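Local coordinates for protein (soluble lytic transglycosylase SLT70) (Escherichia coli, PDB 1QSA), which cleaves the glycosidic bonds between N-acetylmuramic acid and N-acetylglucosamine in peptidoglycan, with a 1,6-anhydro bond formed in the N-acetylmuramic acid residue, at residues Lys367-Pro372 with Trp442-Glu447. Residues are numbered along the deposited sequence; the frame is centred on the assembly and turned at random.
Sequences KIDKAP and WDHLEE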
loop_
_atom_site.group_PDB
_atom_site.type_symbol
_atom_site.label_atom_id
_atom_site.label_comp_id
_atom_site.label_asym_id
_atom_site.label_seq_id
_atom_site.Cartn_x
_atom_site.Cartn_y
_atom_site.Cartn_z
ATOM N N LYS A 367 -5.629 -25.686 -4.986
ATOM C CA LYS A 367 -4.768 -25.962 -6.124
ATOM C C LYS A 367 -3.369 -25.579 -5.650
ATOM O O LYS A 367 -3.130 -24.431 -5.267
ATOM C CB LYS A 367 -5.158 -25.129 -7.344
ATOM C CG LYS A 367 -4.166 -25.259 -8.491
ATOM C CD LYS A 367 -4.661 -24.586 -9.758
ATOM C CE LYS A 367 -3.592 -24.596 -10.842
ATOM N NZ LYS A 367 -3.077 -25.966 -11.142
ATOM N N ILE A 368 -2.469 -26.557 -5.592
ATOM C CA ILE A 368 -1.097 -26.284 -5.157
ATOM C C ILE A 368 -0.078 -26.674 -6.228
ATOM O O ILE A 368 0.146 -27.860 -6.472
ATOM C CB ILE A 368 -0.753 -27.035 -3.842
ATOM C CG1 ILE A 368 -1.780 -26.694 -2.758
ATOM C CG2 ILE A 368 0.650 -26.649 -3.349
ATOM C CD1 ILE A 368 -1.619 -27.472 -1.478
ATOM N N ASP A 369 0.454 -25.678 -6.933
ATOM C CA ASP A 369 1.481 -25.893 -7.958
ATOM C C ASP A 369 2.803 -26.026 -7.211
ATOM O O ASP A 369 3.069 -25.263 -6.278
ATOM C CB ASP A 369 1.588 -24.689 -8.895
ATOM C CG ASP A 369 0.381 -24.526 -9.798
ATOM O OD1 ASP A 369 -0.522 -25.388 -9.774
ATOM O OD2 ASP A 369 0.349 -23.526 -10.542
ATOM N N LYS A 370 3.629 -26.983 -7.619
ATOM C CA LYS A 370 4.916 -27.188 -6.967
ATOM C C LYS A 370 6.054 -26.517 -7.714
ATOM O O LYS A 370 6.013 -26.376 -8.934
ATOM C CB LYS A 370 5.228 -28.680 -6.858
ATOM C CG LYS A 370 4.274 -29.474 -5.979
ATOM C CD LYS A 370 4.650 -30.950 -6.013
ATOM C CE LYS A 370 3.623 -31.822 -5.313
ATOM N NZ LYS A 370 3.984 -33.268 -5.376
ATOM N N ALA A 371 7.074 -26.097 -6.971
ATOM C CA ALA A 371 8.250 -25.492 -7.587
ATOM C C ALA A 371 9.057 -26.665 -8.174
ATOM O O ALA A 371 8.790 -27.832 -7.861
ATOM C CB ALA A 371 9.068 -24.749 -6.533
ATOM N N PRO A 372 10.027 -26.380 -9.051
ATOM C CA PRO A 372 10.840 -27.449 -9.649
ATOM C C PRO A 372 11.545 -28.307 -8.593
ATOM O O PRO A 372 11.827 -27.842 -7.487
ATOM C CB PRO A 372 11.864 -26.672 -10.481
ATOM C CG PRO A 372 11.120 -25.427 -10.869
ATOM C CD PRO A 372 10.404 -25.062 -9.592
ATOM N N TRP A 442 0.778 -17.310 -7.915
ATOM C CA TRP A 442 -0.354 -17.341 -7.003
ATOM C C TRP A 442 -0.825 -18.703 -6.540
ATOM O O TRP A 442 -1.447 -18.815 -5.482
ATOM C CB TRP A 442 -1.518 -16.534 -7.587
ATOM C CG TRP A 442 -1.155 -15.132 -8.061
ATOM C CD1 TRP A 442 -1.541 -14.544 -9.237
ATOM C CD2 TRP A 442 -0.359 -14.155 -7.371
ATOM N NE1 TRP A 442 -1.035 -13.266 -9.321
ATOM C CE2 TRP A 442 -0.307 -13.002 -8.189
ATOM C CE3 TRP A 442 0.317 -14.141 -6.142
ATOM C CZ2 TRP A 442 0.393 -11.850 -7.818
ATOM C CZ3 TRP A 442 1.015 -12.992 -5.772
ATOM C CH2 TRP A 442 1.047 -11.865 -6.609
ATOM N N ASP A 443 -0.560 -19.739 -7.335
ATOM C CA ASP A 443 -0.967 -21.085 -6.966
ATOM C C ASP A 443 0.132 -21.900 -6.280
ATOM O O ASP A 443 -0.098 -23.057 -5.924
ATOM C CB ASP A 443 -1.542 -21.838 -8.174
ATOM C CG ASP A 443 -2.834 -21.222 -8.686
ATOM O OD1 ASP A 443 -3.744 -20.962 -7.871
ATOM O OD2 ASP A 443 -2.942 -20.989 -9.910
ATOM N N HIS A 444 1.320 -21.310 -6.098
ATOM C CA HIS A 444 2.410 -21.994 -5.378
ATOM C C HIS A 444 2.171 -21.718 -3.886
ATOM O O HIS A 444 2.962 -21.050 -3.207
ATOM C CB HIS A 444 3.775 -21.443 -5.802
ATOM C CG HIS A 444 4.260 -21.978 -7.109
ATOM N ND1 HIS A 444 3.617 -21.728 -8.305
ATOM C CD2 HIS A 444 5.327 -22.755 -7.414
ATOM C CE1 HIS A 444 4.270 -22.327 -9.288
ATOM N NE2 HIS A 444 5.307 -22.957 -8.772
ATOM N N LEU A 445 1.077 -22.266 -3.374
ATOM C CA LEU A 445 0.673 -22.009 -1.997
ATOM C C LEU A 445 1.657 -22.297 -0.876
ATOM O O LEU A 445 1.699 -21.552 0.107
ATOM C CB LEU A 445 -0.689 -22.658 -1.697
ATOM C CG LEU A 445 -1.853 -22.225 -2.594
ATOM C CD1 LEU A 445 -3.153 -22.890 -2.108
ATOM C CD2 LEU A 445 -1.995 -20.708 -2.608
ATOM N N GLU A 446 2.452 -23.359 -1.004
ATOM C CA GLU A 446 3.388 -23.703 0.064
ATOM C C GLU A 446 4.420 -22.598 0.295
ATOM O O GLU A 446 4.739 -22.278 1.437
ATOM C CB GLU A 446 4.092 -25.044 -0.211
ATOM C CG GLU A 446 4.741 -25.578 1.053
ATOM C CD GLU A 446 5.320 -26.967 0.929
ATOM O OE1 GLU A 446 5.613 -27.407 -0.200
ATOM O OE2 GLU A 446 5.482 -27.612 1.988
ATOM N N GLU A 447 4.934 -22.029 -0.795
ATOM C CA GLU A 447 5.928 -20.957 -0.721
ATOM C C GLU A 447 5.303 -19.618 -0.345
ATOM O O GLU A 447 5.965 -18.759 0.253
ATOM C CB GLU A 447 6.702 -20.831 -2.041
ATOM C CG GLU A 447 7.593 -22.044 -2.389
ATOM C CD GLU A 447 6.814 -23.239 -2.906
ATOM O OE1 GLU A 447 5.738 -23.057 -3.509
ATOM O OE2 GLU A 447 7.286 -24.378 -2.723
HETATM O O HOH W 1 -4.326 -22.013 -5.369
HETATM O O HOH W 2 3.644 -24.678 -3.659
HETATM O O HOH W 3 -1.617 -22.314 -11.840
HETATM O O HOH W 4 7.186 -24.060 -10.595
HETATM O O HOH W 5 6.883 -26.636 -4.077
#
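Asp369 and Asp443 bring two carboxylates unusually close, OD2 to OD2 4.2 Å, their planes turned 67° apart. Water 3 sits between them and donates to both oxygens, while Lys367, extended past the Asp443 carboxylate and bent only at its last torsion, gives Asp369 OD1 a salt bridge from NZ at 3.0 Å, on the syn side. Asp443 OD1 is paired with Arg349, so each acid has a cation. One direct hydrogen bond joins the backbones, Asp369 N to Asp443 O, 2.9 Å and fairly straight at 161°, though the N-H comes from above the carbonyl plane. His444, N-cap of helix 445-448, has CG beside its own backbone N (chi1 -79°), which lays the ring against the loop. Asp369 CB rests over its face, 3.9 Å from the centroid, and water 4 ties NE2 to Lys370 O. With an alanine in place of His444, Asp369 CB is likely to lose that ring face, and water 4 to keep Lys370 O without NE2. Water 2 links Asp369 O to Glu446 N and Glu447 OE1. Residues 367-372 are thus joined to the start of helix 445-448 by one direct backbone hydrogen bond and several water bridges, with clustered acids probably dependent on nearby cations.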